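Local structure of chitinase A (Cycas revoluta, 4MNK) at residues V160-H163 with F167-E170; V219-F224 with E232-G237. The protein probably hydrolyses the glycosidic bonds of chitin as a glycoside hydrolase family 18, class V enzyme, and here binds N-acetylglucosamine oligosaccharide. All blocks are in the same frame, centred on the assembly; numbering follows the deposited sequence.

Contact 1: residues V160-H163 with F167-E170; sequences VYFH and FPWE. With NAG (2-acetamido-2-deoxy-beta-D-glucopyranose), chain C; NAG (2-acetamido-2-deoxy-beta-D-glucopyranose), chain B.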
ATOM      1  N   VAL A 160      -5.511   1.513  -4.431  1.00  6.33           N
ATOM      2  CA  VAL A 160      -6.653   2.417  -4.440  1.00  6.44           C
ATOM      3  C   VAL A 160      -6.686   3.265  -3.176  1.00  6.38           C
ATOM      4  O   VAL A 160      -6.216   2.848  -2.113  1.00  6.52           O
ATOM      5  CB  VAL A 160      -8.020   1.690  -4.658  1.00  6.40           C
ATOM      6  CG1 VAL A 160      -8.047   0.966  -5.999  1.00  6.79           C
ATOM      7  CG2 VAL A 160      -8.336   0.729  -3.522  1.00  6.40           C
ATOM      8  N   TYR A 161      -7.234   4.466  -3.321  1.00  6.48           N
ATOM      9  CA  TYR A 161      -7.565   5.348  -2.211  1.00  6.67           C
ATOM     10  C   TYR A 161      -8.424   4.583  -1.203  1.00  6.51           C
ATOM     11  O   TYR A 161      -9.059   3.584  -1.556  1.00  6.52           O
ATOM     12  CB  TYR A 161      -8.324   6.549  -2.777  1.00  6.92           C
ATOM     13  CG  TYR A 161      -8.562   7.711  -1.837  1.00  7.08           C
ATOM     14  CD1 TYR A 161      -9.857   8.152  -1.575  1.00  7.46           C
ATOM     15  CD2 TYR A 161      -7.499   8.390  -1.239  1.00  7.46           C
ATOM     16  CE1 TYR A 161     -10.093   9.229  -0.733  1.00  7.83           C
ATOM     17  CE2 TYR A 161      -7.724   9.466  -0.389  1.00  7.97           C
ATOM     18  CZ  TYR A 161      -9.025   9.879  -0.143  1.00  8.09           C
ATOM     19  OH  TYR A 161      -9.271  10.944   0.693  1.00  9.41           O
ATOM     20  N   PHE A 162      -8.446   5.044   0.047  1.00  6.63           N
ATOM     21  CA  PHE A 162      -9.193   4.349   1.098  1.00  6.90           C
ATOM     22  C   PHE A 162     -10.686   4.254   0.794  1.00  6.95           C
ATOM     23  O   PHE A 162     -11.365   3.349   1.279  1.00  7.13           O
ATOM     24  CB  PHE A 162      -8.954   4.997   2.472  1.00  7.19           C
ATOM     25  CG  PHE A 162      -9.933   6.089   2.824  1.00  7.36           C
ATOM     26  CD1 PHE A 162      -9.784   7.376   2.315  1.00  7.97           C
ATOM     27  CD2 PHE A 162     -10.996   5.829   3.686  1.00  8.01           C
ATOM     28  CE1 PHE A 162     -10.686   8.386   2.647  1.00  8.75           C
ATOM     29  CE2 PHE A 162     -11.902   6.830   4.021  1.00  8.70           C
ATOM     30  CZ  PHE A 162     -11.748   8.111   3.505  1.00  9.34           C
ATOM     31  N   HIS A 163     -11.170   5.191  -0.023  1.00  7.37           N
ATOM     32  CA  HIS A 163     -12.588   5.348  -0.322  1.00  7.74           C
ATOM     33  C   HIS A 163     -12.834   5.147  -1.813  1.00  7.79           C
ATOM     34  O   HIS A 163     -11.970   5.444  -2.643  1.00  7.73           O
ATOM     35  CB  HIS A 163     -13.027   6.754   0.087  1.00  8.12           C
ATOM     36  CG  HIS A 163     -14.496   6.893   0.335  1.00  9.10           C
ATOM     37  ND1 HIS A 163     -15.421   6.986  -0.682  1.00  9.72           N
ATOM     38  CD2 HIS A 163     -15.196   6.989   1.491  1.00  9.87           C
ATOM     39  CE1 HIS A 163     -16.630   7.119  -0.163  1.00  9.99           C
ATOM     40  NE2 HIS A 163     -16.521   7.124   1.153  1.00 10.40           N
ATOM     41  N   PHE A 167     -13.265  12.704  -4.481  1.00 12.21           N
ATOM     42  CA  PHE A 167     -12.986  12.352  -3.089  1.00 12.94           C
ATOM     43  C   PHE A 167     -14.305  12.472  -2.296  1.00 13.64           C
ATOM     44  O   PHE A 167     -15.233  13.125  -2.776  1.00 13.65           O
ATOM     45  CB  PHE A 167     -11.878  13.266  -2.556  1.00 12.74           C
ATOM     46  CG  PHE A 167     -10.557  13.064  -3.252  1.00 12.40           C
ATOM     47  CD1 PHE A 167     -10.243  13.781  -4.405  1.00 12.09           C
ATOM     48  CD2 PHE A 167      -9.641  12.134  -2.772  1.00 12.17           C
ATOM     49  CE1 PHE A 167      -9.030  13.581  -5.064  1.00 12.22           C
ATOM     50  CE2 PHE A 167      -8.425  11.926  -3.423  1.00 12.08           C
ATOM     51  CZ  PHE A 167      -8.119  12.654  -4.570  1.00 12.00           C
ATOM     52  N   PRO A 168     -14.393  11.842  -1.103  0.50 13.99           N
ATOM     53  CA  PRO A 168     -15.670  11.798  -0.370  0.50 14.42           C
ATOM     54  C   PRO A 168     -16.288  13.156  -0.014  0.50 14.86           C
ATOM     55  O   PRO A 168     -17.513  13.254   0.091  0.50 15.00           O
ATOM     56  CB  PRO A 168     -15.321  11.016   0.905  0.50 14.42           C
ATOM     57  CG  PRO A 168     -13.834  11.071   1.008  0.50 14.12           C
ATOM     58  CD  PRO A 168     -13.347  11.077  -0.401  0.50 14.05           C
ATOM     59  N   TRP A 169     -15.457  14.181   0.166  1.00 15.18           N
ATOM     60  CA  TRP A 169     -15.946  15.535   0.473  1.00 15.90           C
ATOM     61  C   TRP A 169     -16.314  16.346  -0.776  1.00 16.16           C
ATOM     62  O   TRP A 169     -17.065  17.323  -0.690  1.00 16.42           O
ATOM     63  CB  TRP A 169     -14.932  16.296   1.335  1.00 16.15           C
ATOM     64  CG  TRP A 169     -13.609  16.543   0.667  1.00 17.08           C
ATOM     65  CD1 TRP A 169     -13.255  17.637  -0.071  1.00 17.83           C
ATOM     66  CD2 TRP A 169     -12.462  15.682   0.681  1.00 17.55           C
ATOM     67  NE1 TRP A 169     -11.962  17.511  -0.519  1.00 18.27           N
ATOM     68  CE2 TRP A 169     -11.451  16.320  -0.072  1.00 18.00           C
ATOM     69  CE3 TRP A 169     -12.191  14.432   1.257  1.00 17.62           C
ATOM     70  CZ2 TRP A 169     -10.187  15.751  -0.267  1.00 17.93           C
ATOM     71  CZ3 TRP A 169     -10.933  13.867   1.063  1.00 17.90           C
ATOM     72  CH2 TRP A 169      -9.948  14.529   0.307  1.00 18.16           C
ATOM     73  N   GLU A 170     -15.774  15.938  -1.924  1.00 16.29           N
ATOM     74  CA  GLU A 170     -16.054  16.575  -3.210  1.00 16.51           C
ATOM     75  C   GLU A 170     -15.780  15.563  -4.320  1.00 16.15           C
ATOM     76  O   GLU A 170     -14.633  15.376  -4.738  1.00 15.97           O
ATOM     77  CB  GLU A 170     -15.200  17.838  -3.388  1.00 16.90           C
ATOM     78  CG  GLU A 170     -15.630  18.737  -4.545  1.00 18.53           C
ATOM     79  CD  GLU A 170     -15.152  20.171  -4.386  1.00 20.71           C
ATOM     80  OE1 GLU A 170     -16.009  21.071  -4.265  1.00 22.07           O
ATOM     81  OE2 GLU A 170     -13.924  20.403  -4.374  1.00 22.15           O
TER
HETATM   82  C1  NAG C   2      -5.014  14.187   3.428  1.00 16.39           C
HETATM   83  C2  NAG C   2      -4.657  12.821   2.838  1.00 15.99           C
HETATM   84  C3  NAG C   2      -3.188  12.455   3.061  1.00 16.71           C
HETATM   85  C4  NAG C   2      -2.247  13.606   2.713  1.00 17.61           C
HETATM   86  C5  NAG C   2      -2.754  14.930   3.300  1.00 17.78           C
HETATM   87  C6  NAG C   2      -1.892  16.116   2.867  1.00 18.59           C
HETATM   88  C7  NAG C   2      -6.656  11.400   2.817  1.00 14.03           C
HETATM   89  C8  NAG C   2      -7.429  10.317   3.510  1.00 14.53           C
HETATM   90  N2  NAG C   2      -5.513  11.784   3.391  1.00 14.93           N
HETATM   91  O3  NAG C   2      -2.875  11.318   2.284  1.00 17.28           O
HETATM   92  O4  NAG C   2      -0.957  13.314   3.211  1.00 18.34           O
HETATM   93  O5  NAG C   2      -4.110  15.167   2.948  1.00 17.09           O
HETATM   94  O6  NAG C   2      -1.979  16.303   1.471  1.00 19.71           O
HETATM   95  O7  NAG C   2      -7.087  11.898   1.773  1.00 13.54           O
HETATM   96  C1  NAG B   1      -9.610  16.618   4.523  1.00 18.78           C
HETATM   97  C2  NAG B   1      -8.653  17.387   3.611  1.00 18.51           C
HETATM   98  C3  NAG B   1      -7.629  16.463   2.945  1.00 17.68           C
HETATM   99  C4  NAG B   1      -7.028  15.420   3.892  1.00 17.20           C
HETATM  100  C5  NAG B   1      -8.147  14.779   4.725  1.00 17.37           C
HETATM  101  C6  NAG B   1      -7.650  13.761   5.747  1.00 17.02           C
HETATM  102  C7  NAG B   1      -9.703  19.383   2.654  1.00 19.68           C
HETATM  103  C8  NAG B   1     -10.496  19.942   1.511  1.00 19.83           C
HETATM  104  N2  NAG B   1      -9.412  18.084   2.588  1.00 18.98           N
HETATM  105  O1  NAG B   1     -10.374  17.528   5.282  1.00 19.65           O
HETATM  106  O3  NAG B   1      -6.601  17.234   2.361  1.00 17.61           O
HETATM  107  O4  NAG B   1      -6.393  14.446   3.089  1.00 16.22           O
HETATM  108  O5  NAG B   1      -8.883  15.782   5.402  1.00 18.36           O
HETATM  109  O6  NAG B   1      -6.832  14.385   6.714  1.00 16.46           O
HETATM  110  O7  NAG B   1      -9.358  20.116   3.580  1.00 20.09           O
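The phenol of Tyr161 meets the Phe167 ring in a T-shaped stack: Phe167 turns its edge to the tyrosine face, with centroids 5.0 Å apart and planes at 89°. The closest atoms are Phe167 CD2 and Tyr161 CZ, at 3.5 Å. Phe162 lies against the opposite face, its CD1 displaced toward the rim, so Tyr161 is held between two phenylalanines. Its hydroxyl emerges from this apolar slot to donate a hydrogen bond of 2.6 Å from OH to O7 of the chain C sugar, whose acetyl oxygen lies in the plane of the phenol at its edge. Tyr161 OH also lies at the indole edge of Trp169, 3.4 Å from CZ3, the side chains crossing at about a right angle. A phenylalanine in place of Tyr161 could still fill the slot, but O7 would probably lose this donor and the acetyl group would be freer to turn. The acetyl methyl C8 of the same sugar sits 3.9 Å from Phe162 CE1. With CG between its backbone N and carbonyl carbon (chi1 63°), Trp169 offers the chain B sugar an indole face, N2 over the rim and C8 3.5 Å from NE1, while Phe167 CB covers the other face. Broad aromatic side chains suit a GlcNAc site, which here lies at the C-terminal end of strand 155-161 and in the loop that follows it, in the family 18 TIM barrel, where Phe194 and Trp198, among others, add to the pocket. A type I turn from Phe167 to Glu170, preceded by a cis peptide bond, sets the platform, closed by Glu170 N to Phe167 O at 3.0 Å. In one of its two conformers Pro168 sets CB over the His163 imidazole, a CH-pi contact that is therefore uncertain. His163 ND1 is hydrogen-bonded to Lys165 N.

Contact 2: residues V219-F224 with E232-G237; sequences VGIESF and EKLVLG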
ATOM      1  N   VAL A 219     -15.198   2.943   7.032  1.00 10.57           N
ATOM      2  CA  VAL A 219     -16.027   3.760   6.141  1.00 11.02           C
ATOM      3  C   VAL A 219     -15.579   3.596   4.685  1.00 10.66           C
ATOM      4  O   VAL A 219     -16.406   3.436   3.787  1.00 10.80           O
ATOM      5  CB  VAL A 219     -16.033   5.252   6.563  1.00 11.23           C
ATOM      6  CG1 VAL A 219     -16.630   6.137   5.471  1.00 12.03           C
ATOM      7  CG2 VAL A 219     -16.810   5.432   7.860  1.00 12.01           C
ATOM      8  N   GLY A 220     -14.266   3.613   4.463  1.00 10.19           N
ATOM      9  CA  GLY A 220     -13.707   3.384   3.135  1.00  9.77           C
ATOM     10  C   GLY A 220     -14.060   2.020   2.569  1.00  9.50           C
ATOM     11  O   GLY A 220     -14.520   1.915   1.431  1.00  9.28           O
ATOM     12  N   ILE A 221     -13.849   0.974   3.367  1.00  9.65           N
ATOM     13  CA  ILE A 221     -14.201  -0.390   2.973  1.00 10.15           C
ATOM     14  C   ILE A 221     -15.699  -0.504   2.665  1.00 10.64           C
ATOM     15  O   ILE A 221     -16.081  -1.064   1.629  1.00 10.81           O
ATOM     16  CB  ILE A 221     -13.752  -1.430   4.043  1.00  9.94           C
ATOM     17  CG1 ILE A 221     -12.219  -1.565   4.068  1.00  9.80           C
ATOM     18  CG2 ILE A 221     -14.423  -2.791   3.826  1.00 10.13           C
ATOM     19  CD1 ILE A 221     -11.589  -2.137   2.796  1.00  9.86           C
ATOM     20  N   GLU A 222     -16.530   0.050   3.550  1.00 11.09           N
ATOM     21  CA  GLU A 222     -17.981   0.102   3.348  1.00 11.54           C
ATOM     22  C   GLU A 222     -18.330   0.693   1.978  1.00 11.33           C
ATOM     23  O   GLU A 222     -19.213   0.184   1.284  1.00 11.56           O
ATOM     24  CB  GLU A 222     -18.667   0.917   4.456  1.00 11.99           C
ATOM     25  CG  GLU A 222     -18.681   0.265   5.849  1.00 13.21           C
ATOM     26  CD  GLU A 222     -19.710  -0.845   5.997  1.00 14.56           C
ATOM     27  OE1 GLU A 222     -19.485  -1.766   6.814  1.00 15.48           O
ATOM     28  OE2 GLU A 222     -20.746  -0.801   5.303  1.00 15.58           O
ATOM     29  N   SER A 223     -17.624   1.754   1.585  1.00 10.74           N
ATOM     30  CA  SER A 223     -17.912   2.450   0.327  1.00 10.37           C
ATOM     31  C   SER A 223     -17.655   1.591  -0.910  1.00 10.33           C
ATOM     32  O   SER A 223     -18.423   1.637  -1.870  1.00 10.30           O
ATOM     33  CB  SER A 223     -17.161   3.786   0.239  1.00 10.07           C
ATOM     34  OG  SER A 223     -15.785   3.618  -0.070  1.00  9.38           O
ATOM     35  N   PHE A 224     -16.579   0.809  -0.886  1.00 10.34           N
ATOM     36  CA  PHE A 224     -16.292  -0.113  -1.982  1.00 10.53           C
ATOM     37  C   PHE A 224     -17.334  -1.228  -2.067  1.00 11.17           C
ATOM     38  O   PHE A 224     -17.794  -1.574  -3.156  1.00 11.28           O
ATOM     39  CB  PHE A 224     -14.889  -0.708  -1.849  1.00 10.16           C
ATOM     40  CG  PHE A 224     -13.792   0.219  -2.291  1.00  9.07           C
ATOM     41  CD1 PHE A 224     -13.024   0.902  -1.354  1.00  8.69           C
ATOM     42  CD2 PHE A 224     -13.524   0.410  -3.645  1.00  8.53           C
ATOM     43  CE1 PHE A 224     -12.003   1.762  -1.762  1.00  8.05           C
ATOM     44  CE2 PHE A 224     -12.508   1.269  -4.063  1.00  8.34           C
ATOM     45  CZ  PHE A 224     -11.745   1.945  -3.118  1.00  8.05           C
ATOM     46  N   GLU A 232     -13.988 -10.251  -1.649  1.00 11.23           N
ATOM     47  CA  GLU A 232     -12.711 -10.947  -1.843  1.00 11.53           C
ATOM     48  C   GLU A 232     -11.702 -10.177  -2.719  1.00 11.04           C
ATOM     49  O   GLU A 232     -10.515 -10.506  -2.733  1.00 11.11           O
ATOM     50  CB  GLU A 232     -12.938 -12.373  -2.373  1.00 12.12           C
ATOM     51  CG  GLU A 232     -13.325 -12.477  -3.850  1.00 13.91           C
ATOM     52  CD  GLU A 232     -14.823 -12.353  -4.116  1.00 16.02           C
ATOM     53  OE1 GLU A 232     -15.228 -12.589  -5.274  1.00 18.02           O
ATOM     54  OE2 GLU A 232     -15.598 -12.025  -3.190  1.00 16.60           O
ATOM     55  N   LYS A 233     -12.179  -9.153  -3.431  1.00 10.45           N
ATOM     56  CA  LYS A 233     -11.331  -8.298  -4.269  1.00 10.24           C
ATOM     57  C   LYS A 233     -10.673  -7.157  -3.485  1.00  9.45           C
ATOM     58  O   LYS A 233      -9.856  -6.417  -4.037  1.00  9.48           O
ATOM     59  CB  LYS A 233     -12.142  -7.712  -5.436  1.00 10.71           C
ATOM     60  CG  LYS A 233     -12.694  -8.733  -6.427  1.00 12.04           C
ATOM     61  CD  LYS A 233     -11.625  -9.204  -7.400  1.00 12.98           C
ATOM     62  CE  LYS A 233     -12.192 -10.173  -8.416  1.00 13.64           C
ATOM     63  NZ  LYS A 233     -11.160 -10.607  -9.394  1.00 14.17           N
ATOM     64  N   LEU A 234     -11.035  -7.007  -2.213  1.00  8.72           N
ATOM     65  CA  LEU A 234     -10.470  -5.953  -1.375  1.00  8.36           C
ATOM     66  C   LEU A 234      -9.422  -6.501  -0.423  1.00  7.71           C
ATOM     67  O   LEU A 234      -9.666  -7.474   0.295  1.00  7.85           O
ATOM     68  CB  LEU A 234     -11.562  -5.234  -0.577  1.00  8.38           C
ATOM     69  CG  LEU A 234     -12.676  -4.504  -1.335  1.00  8.66           C
ATOM     70  CD1 LEU A 234     -13.750  -4.057  -0.363  1.00  9.30           C
ATOM     71  CD2 LEU A 234     -12.144  -3.315  -2.127  1.00  9.35           C
ATOM     72  N   VAL A 235      -8.257  -5.863  -0.426  1.00  7.00           N
ATOM     73  CA  VAL A 235      -7.179  -6.203   0.492  1.00  6.61           C
ATOM     74  C   VAL A 235      -6.903  -4.974   1.358  1.00  6.36           C
ATOM     75  O   VAL A 235      -6.564  -3.904   0.851  1.00  6.36           O
ATOM     76  CB  VAL A 235      -5.926  -6.694  -0.276  1.00  6.43           C
ATOM     77  CG1 VAL A 235      -4.734  -6.844   0.651  1.00  6.24           C
ATOM     78  CG2 VAL A 235      -6.223  -8.020  -0.952  1.00  7.10           C
ATOM     79  N   LEU A 236      -7.089  -5.126   2.668  1.00  6.24           N
ATOM     80  CA  LEU A 236      -7.008  -4.001   3.599  1.00  6.27           C
ATOM     81  C   LEU A 236      -5.572  -3.610   3.938  1.00  6.15           C
ATOM     82  O   LEU A 236      -4.823  -4.407   4.501  1.00  6.22           O
ATOM     83  CB  LEU A 236      -7.773  -4.326   4.884  1.00  6.42           C
ATOM     84  CG  LEU A 236      -7.722  -3.270   5.993  1.00  6.86           C
ATOM     85  CD1 LEU A 236      -8.468  -1.998   5.606  1.00  7.69           C
ATOM     86  CD2 LEU A 236      -8.273  -3.843   7.290  1.00  7.69           C
ATOM     87  N   GLY A 237      -5.207  -2.371   3.621  1.00  5.90           N
ATOM     88  CA  GLY A 237      -3.878  -1.865   3.944  1.00  6.12           C
ATOM     89  C   GLY A 237      -3.717  -1.512   5.406  1.00  6.06           C
ATOM     90  O   GLY A 237      -4.626  -0.945   6.021  1.00  6.20           O
TER
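Leu234 and Phe224 make the tightest apolar contact between helix 219-224 and strand 234-237. Both leucine methyls rest on the phenylalanine's first side-chain carbon, CD1 and CD2 each lying 3.8 Å from Phe224 CB, and CD2 also brushes the start of the ring. Ile221 extends the seam. Its CG1 comes within 4.1 Å of Leu236 CD1, the two side chains crossing at about a right angle, while Ile221 CD1 approaches Leu234 CD1 more loosely at 4.3 Å. In Leu236 the first torsion carries CG up from the strand, anti to the backbone N (chi1 177°), and the second then sets CD1 toward the helix, although the side chain does not start in that direction. Branched aliphatic residues suit a buried seam such as this, where methyls can interdigitate without leaving a polar group to satisfy. Val235, between the two leucines, points away from the helix and packs on Trp186 and Asn188 instead.

Among the polar bonds, those within the helix gather at Gly220 O, which accepts one from Phe224 N and a shorter one of 2.6 Å from Ser223 OG, which is tilted 17° from the carbonyl plane. A small hydroxyl fits here because it can fold back onto the preceding turn; Ser223 OG is also bonded to Gln164 N, tying the helix to a loop.

Backbone bonds fix the strand on both flanks, with Val235 pairing to Val187 and Val189, and Leu236 to Gly324. The helix runs nearly antiparallel to the strand, at 168° with axes 10.5 Å apart, which is the layering of an outer helix on the inner parallel barrel in the TIM-barrel fold.

Contact 1 is complete by Glu170, well ahead of the helix that begins contact 2, yet their centres lie only 12 Å apart. Each includes a strand of the barrel: 155-161 in contact 1 and 234-247 in contact 2, with strand 186-190 pairing parallel to both. They also touch directly. The Phe224 ring, leaving the helix-strand seam, brings CE1 to 3.5 Å from Tyr161 O, and Ser223 CB packs 3.4 Å from His163 CE1. Helix 217-227 therefore faces the barrel strand of contact 2 and also backs the segment from which the sugar-contacting Tyr161 and Phe162 project, joining hydrophobic core to glycan pocket.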